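Local coordinates for protein ATP12 ATPase (Paracoccus denitrificans, PDB 2R31) that probably acts as a chaperone in the assembly of the F1 part of ATP synthase, at residues I124-T129 and R187-A192; A14-H19 and E56-Q61. All coordinates share one frame; numbering follows the deposited sequence. Where two conformers were deposited one is given.

Contact 1: I124-T129 and R187-A192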
loop_
_atom_site.group_PDB
_atom_site.type_symbol
_atom_site.label_atom_id
_atom_site.label_comp_id
_atom_site.label_asym_id
_atom_site.label_seq_id
_atom_site.Cartn_x
_atom_site.Cartn_y
_atom_site.Cartn_z
ATOM N N ILE A 124 11.189 -11.916 9.031
ATOM C CA ILE A 124 10.524 -12.913 9.857
ATOM C C ILE A 124 10.872 -12.661 11.332
ATOM O O ILE A 124 9.982 -12.719 12.207
ATOM C CB ILE A 124 10.869 -14.344 9.395
ATOM C CG1 ILE A 124 10.387 -14.662 7.953
ATOM C CG2 ILE A 124 10.412 -15.441 10.372
ATOM C CD1 ILE A 124 8.883 -14.681 7.790
ATOM N N ASP A 125 12.129 -12.435 11.628
ATOM C CA ASP A 125 12.569 -12.250 13.008
ATOM C C ASP A 125 11.978 -10.974 13.586
ATOM O O ASP A 125 11.566 -10.934 14.746
ATOM C CB ASP A 125 14.090 -12.217 13.132
ATOM C CG ASP A 125 14.828 -13.492 12.777
ATOM O OD1 ASP A 125 14.171 -14.555 12.678
ATOM O OD2 ASP A 125 16.065 -13.429 12.611
ATOM N N TRP A 126 11.913 -9.915 12.793
ATOM C CA TRP A 126 11.285 -8.658 13.216
ATOM C C TRP A 126 9.836 -8.909 13.611
ATOM O O TRP A 126 9.362 -8.482 14.668
ATOM C CB TRP A 126 11.376 -7.590 12.111
ATOM C CG TRP A 126 10.503 -6.434 12.424
ATOM C CD1 TRP A 126 10.794 -5.424 13.315
ATOM C CD2 TRP A 126 9.216 -6.166 11.884
ATOM N NE1 TRP A 126 9.738 -4.560 13.369
ATOM C CE2 TRP A 126 8.759 -4.969 12.503
ATOM C CE3 TRP A 126 8.380 -6.795 10.932
ATOM C CZ2 TRP A 126 7.528 -4.391 12.227
ATOM C CZ3 TRP A 126 7.155 -6.230 10.665
ATOM C CH2 TRP A 126 6.743 -5.052 11.301
ATOM N N ALA A 127 9.057 -9.571 12.774
ATOM C CA ALA A 127 7.664 -9.826 13.072
ATOM C C ALA A 127 7.534 -10.709 14.298
ATOM O O ALA A 127 6.635 -10.513 15.125
ATOM C CB ALA A 127 6.926 -10.388 11.864
ATOM N N ALA A 128 8.426 -11.671 14.476
ATOM C CA ALA A 128 8.438 -12.532 15.652
ATOM C C ALA A 128 8.643 -11.728 16.915
ATOM O O ALA A 128 7.975 -12.000 17.934
ATOM C CB ALA A 128 9.501 -13.598 15.523
ATOM N N THR A 129 9.484 -10.716 16.949
ATOM C CA THR A 129 9.799 -10.007 18.169
ATOM C C THR A 129 8.975 -8.764 18.366
ATOM O O THR A 129 8.478 -8.496 19.458
ATOM C CB THR A 129 11.298 -9.598 18.251
ATOM O OG1 THR A 129 11.651 -8.811 17.102
ATOM C CG2 THR A 129 12.173 -10.824 18.318
ATOM N N ARG A 187 5.094 0.159 9.940
ATOM C CA ARG A 187 5.662 0.180 11.311
ATOM C C ARG A 187 7.093 0.701 11.323
ATOM O O ARG A 187 7.687 0.743 12.423
ATOM C CB ARG A 187 5.511 -1.169 11.987
ATOM C CG ARG A 187 4.075 -1.633 12.159
ATOM C CD ARG A 187 3.111 -0.608 12.678
ATOM N NE ARG A 187 1.823 -1.144 13.064
ATOM C CZ ARG A 187 0.760 -0.392 13.306
ATOM N NH1 ARG A 187 -0.357 -0.985 13.754
ATOM N NH2 ARG A 187 0.779 0.923 13.112
ATOM N N GLY A 188 7.655 1.100 10.207
ATOM C CA GLY A 188 8.940 1.766 10.189
ATOM C C GLY A 188 10.164 0.901 10.238
ATOM O O GLY A 188 11.249 1.450 10.392
ATOM N N ARG A 189 10.016 -0.382 10.017
ATOM C CA ARG A 189 11.156 -1.302 9.988
ATOM C C ARG A 189 11.926 -1.229 8.668
ATOM O O ARG A 189 13.162 -1.400 8.677
ATOM C CB ARG A 189 10.688 -2.703 10.316
ATOM C CG ARG A 189 11.742 -3.809 10.175
ATOM C CD ARG A 189 12.951 -3.628 11.043
ATOM N NE ARG A 189 13.910 -4.699 10.885
ATOM C CZ ARG A 189 14.739 -4.840 9.848
ATOM N NH1 ARG A 189 14.724 -3.922 8.908
ATOM N NH2 ARG A 189 15.568 -5.899 9.790
ATOM N N ILE A 190 11.229 -1.035 7.563
ATOM C CA ILE A 190 11.822 -0.841 6.240
ATOM C C ILE A 190 11.024 0.237 5.522
ATOM O O ILE A 190 9.894 0.529 5.934
ATOM C CB ILE A 190 11.886 -2.126 5.395
ATOM C CG1 ILE A 190 10.454 -2.652 5.092
ATOM C CG2 ILE A 190 12.782 -3.159 6.008
ATOM C CD1 ILE A 190 10.382 -3.950 4.334
ATOM N N ASP A 191 11.586 0.804 4.454
ATOM C CA ASP A 191 10.833 1.695 3.584
ATOM C C ASP A 191 10.306 0.903 2.367
ATOM O O ASP A 191 10.602 -0.272 2.153
ATOM C CB ASP A 191 11.686 2.898 3.198
ATOM C CG ASP A 191 12.895 2.588 2.386
ATOM O OD1 ASP A 191 13.084 1.458 1.919
ATOM O OD2 ASP A 191 13.704 3.558 2.197
ATOM N N ALA A 192 9.476 1.592 1.588
ATOM C CA ALA A 192 8.844 0.919 0.445
ATOM C C ALA A 192 9.868 0.483 -0.597
ATOM O O ALA A 192 9.705 -0.624 -1.135
ATOM C CB ALA A 192 7.760 1.813 -0.161
#
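Trp126, near the C-terminal end of helix 110-130, lays one face of its indole on the side chain of Arg189 in a CH-pi contact and meets Arg187 at its rim, joining this helix to the connection between helices 179-186 and 192-199. That connection begins with a Schellman motif, in which Gly188 takes a positive phi as the chain leaves helix 179-186, and ends with Asp191 as N-cap of the next helix. Arg189 supplies most of the aliphatic surface: its CG stands 3.6 Å from the centroid of the five-membered ring, 8° off the ring normal, while its CB lies over the same face, above the CE2-NE1 bond. The bend at chi2 (60°) lets the chain run back across the indole, and Arg189 CD comes within 3.6 Å of Trp126 CD1. The guanidinium does not stack; its plane is turned 78° from the ring. Trp126 NE1 bonds to Glu130 one helical turn on, which helps fix the rotation of the indole. With an alanine here, the methylenes of Arg189 and the CB of Arg187 would probably lose their aromatic partner, and Glu130 the N-H it accepts. Arg187 comes in differently, at the rim of the ring and close to its plane; its guanidinium leads away to a salt bridge with Glu157, and the touching is done by CB, 3.8 Å from Trp126 CZ2.

Contact 2: A14-H19 and E56-Q61; sequences ASVGIH and EWQAVQ
Val16, the first residue of strand 16-21, rests its two methyls on the last turn of helix 47-58, where Trp57 and Gln58 receive them. The strand is an outer one of a three-stranded antiparallel sheet, and the contact closes one end of the packing between sheet and helix, at the protein surface. The valine stands with CG1 anti to the backbone N (chi1 -177°), which divides the work between its branches. Val16 CG1 faces the start of the tryptophan side chain, 4.3 Å from Trp57 CB, whereas Val16 CG2 lies over the helix backbone, 4.0 Å from Trp57 C, and also reaches Gln58 OE1 at 3.8 Å. The indole of Trp57 leads away from the strand: its NE1 bonds to Thr72 and its ring meets that of Trp13, so Val16 sees mainly the root of this side chain. Gln58 does the reverse. Its CG is anti to the backbone N, and a bend at chi2 (46°) folds the amide back toward the strand, bringing the oxygen to the valine methyl. Gln58 OE1 and Ala14 O, both acceptors, are brought together by Arg11 NH2, which donates to each; one guanidinium nitrogen thus ties the approach to the strand to the end of the helix. A water adds a second, looser link, accepting from Val16 N at 3.0 Å and donating a weak bond to Gln58 OE1 at 3.4 Å. The chemistry is therefore divided: the segments touch by van der Waals packing, while their polar groups are joined through intermediaries, which suggests that Arg11 chiefly sets the position of the Gln58 oxygen, the weakly bound water adding little.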
loop_
_atom_site.group_PDB
_atom_site.type_symbol
_atom_site.label_atom_id
_atom_site.label_comp_id
_atom_site.label_asym_id
_atom_site.label_seq_id
_atom_site.Cartn_x
_atom_site.Cartn_y
_atom_site.Cartn_z
ATOM N N ALA A 14 -10.755 28.589 -9.869
ATOM C CA ALA A 14 -9.627 29.479 -9.728
ATOM C C ALA A 14 -8.786 29.136 -8.511
ATOM O O ALA A 14 -7.569 28.928 -8.622
ATOM C CB ALA A 14 -10.065 30.957 -9.740
ATOM N N SER A 15 -9.434 29.035 -7.359
ATOM C CA SER A 15 -8.780 28.933 -6.080
ATOM C C SER A 15 -8.948 27.547 -5.443
ATOM O O SER A 15 -9.924 26.844 -5.707
ATOM C CB SER A 15 -9.337 29.964 -5.073
ATOM O OG SER A 15 -10.633 29.629 -4.627
ATOM N N VAL A 16 -7.991 27.180 -4.597
ATOM C CA VAL A 16 -7.997 25.935 -3.847
ATOM C C VAL A 16 -7.626 26.286 -2.390
ATOM O O VAL A 16 -6.687 27.064 -2.161
ATOM C CB VAL A 16 -7.010 24.897 -4.381
ATOM C CG1 VAL A 16 -7.112 23.614 -3.617
ATOM C CG2 VAL A 16 -7.274 24.653 -5.865
ATOM N N GLY A 17 -8.298 25.683 -1.433
ATOM C CA GLY A 17 -7.930 25.841 -0.018
ATOM C C GLY A 17 -8.444 24.615 0.770
ATOM O O GLY A 17 -8.896 23.652 0.149
ATOM N N ILE A 18 -8.335 24.697 2.091
ATOM C CA ILE A 18 -8.801 23.634 2.943
ATOM C C ILE A 18 -9.596 24.214 4.120
ATOM O O ILE A 18 -9.449 25.394 4.441
ATOM C CB ILE A 18 -7.649 22.727 3.453
ATOM C CG1 ILE A 18 -6.692 23.423 4.412
ATOM C CG2 ILE A 18 -6.911 22.124 2.241
ATOM C CD1 ILE A 18 -5.743 22.492 5.128
ATOM N N HIS A 19 -10.392 23.402 4.781
ATOM C CA HIS A 19 -11.172 23.819 5.936
ATOM C C HIS A 19 -11.582 22.610 6.742
ATOM O O HIS A 19 -12.025 21.611 6.168
ATOM C CB HIS A 19 -12.446 24.562 5.436
ATOM C CG HIS A 19 -13.331 25.007 6.549
ATOM N ND1 HIS A 19 -12.966 25.950 7.486
ATOM C CD2 HIS A 19 -14.579 24.564 6.897
ATOM C CE1 HIS A 19 -13.971 26.074 8.357
ATOM N NE2 HIS A 19 -14.972 25.256 8.029
ATOM N N GLU A 56 -2.455 18.944 -5.200
ATOM C CA GLU A 56 -2.801 18.229 -6.431
ATOM C C GLU A 56 -3.816 19.023 -7.253
ATOM O O GLU A 56 -3.692 19.151 -8.472
ATOM C CB GLU A 56 -3.340 16.834 -6.153
ATOM C CG GLU A 56 -2.338 15.899 -5.517
ATOM C CD GLU A 56 -2.838 14.487 -5.312
ATOM O OE1 GLU A 56 -4.058 14.233 -5.310
ATOM O OE2 GLU A 56 -1.950 13.597 -5.117
ATOM N N TRP A 57 -4.840 19.544 -6.615
ATOM C CA TRP A 57 -5.892 20.283 -7.330
ATOM C C TRP A 57 -5.414 21.681 -7.772
ATOM O O TRP A 57 -5.823 22.142 -8.818
ATOM C CB TRP A 57 -7.172 20.358 -6.436
ATOM C CG TRP A 57 -7.801 18.975 -6.430
ATOM C CD1 TRP A 57 -7.493 17.926 -5.611
ATOM C CD2 TRP A 57 -8.763 18.466 -7.332
ATOM N NE1 TRP A 57 -8.212 16.824 -5.911
ATOM C CE2 TRP A 57 -9.009 17.118 -7.002
ATOM C CE3 TRP A 57 -9.469 19.000 -8.432
ATOM C CZ2 TRP A 57 -9.888 16.316 -7.690
ATOM C CZ3 TRP A 57 -10.331 18.214 -9.106
ATOM C CH2 TRP A 57 -10.572 16.880 -8.756
ATOM N N GLN A 58 -4.490 22.291 -7.026
ATOM C CA GLN A 58 -3.876 23.559 -7.443
ATOM C C GLN A 58 -2.988 23.364 -8.625
ATOM O O GLN A 58 -2.816 24.257 -9.481
ATOM C CB GLN A 58 -3.086 24.146 -6.262
ATOM C CG GLN A 58 -2.390 25.441 -6.563
ATOM C CD GLN A 58 -3.204 26.431 -7.268
ATOM O OE1 GLN A 58 -4.365 26.632 -7.302
ATOM N NE2 GLN A 58 -2.487 27.262 -8.036
ATOM N N ALA A 59 -2.382 22.183 -8.781
ATOM C CA ALA A 59 -1.450 21.902 -9.853
ATOM C C ALA A 59 -2.113 21.558 -11.189
ATOM O O ALA A 59 -1.450 21.418 -12.212
ATOM C CB ALA A 59 -0.536 20.743 -9.438
ATOM N N VAL A 60 -3.429 21.362 -11.229
ATOM C CA VAL A 60 -4.113 21.034 -12.459
ATOM C C VAL A 60 -3.934 22.176 -13.435
ATOM O O VAL A 60 -4.194 23.330 -13.122
ATOM C CB VAL A 60 -5.604 20.770 -12.236
ATOM C CG1 VAL A 60 -6.326 20.543 -13.563
ATOM C CG2 VAL A 60 -5.798 19.550 -11.305
ATOM N N GLN A 61 -3.511 21.831 -14.636
ATOM C CA GLN A 61 -3.317 22.859 -15.696
ATOM C C GLN A 61 -4.581 22.924 -16.492
ATOM O O GLN A 61 -5.611 23.432 -16.032
ATOM C CB GLN A 61 -2.004 22.493 -16.426
ATOM C CG GLN A 61 -0.802 22.629 -15.484
ATOM C CD GLN A 61 -0.587 24.083 -15.087
ATOM O OE1 GLN A 61 -0.436 24.973 -15.951
ATOM N NE2 GLN A 61 -0.588 24.298 -13.763
HETATM O O HOH W 1 -5.530 28.835 -4.940
#

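In the fold
The two contacts lie on opposite sides of the chain's centre, with their own centres 37 Å apart and their nearest atoms about 16 Å apart. They come in series: contact 2 joins 14-19 to 56-61 and is complete before contact 1 begins at 124-129. They share no helix or strand. Contact 2 belongs to the N-terminal part, where the small antiparallel sheet meets helix 47-58; contact 1 belongs to the helical part, linking helix 110-130 to the turn between helices 179-186 and 192-199. Each therefore ties together its own region, one a strand to a helix and the other a helix to an interhelical connection, and neither directly bridges the two.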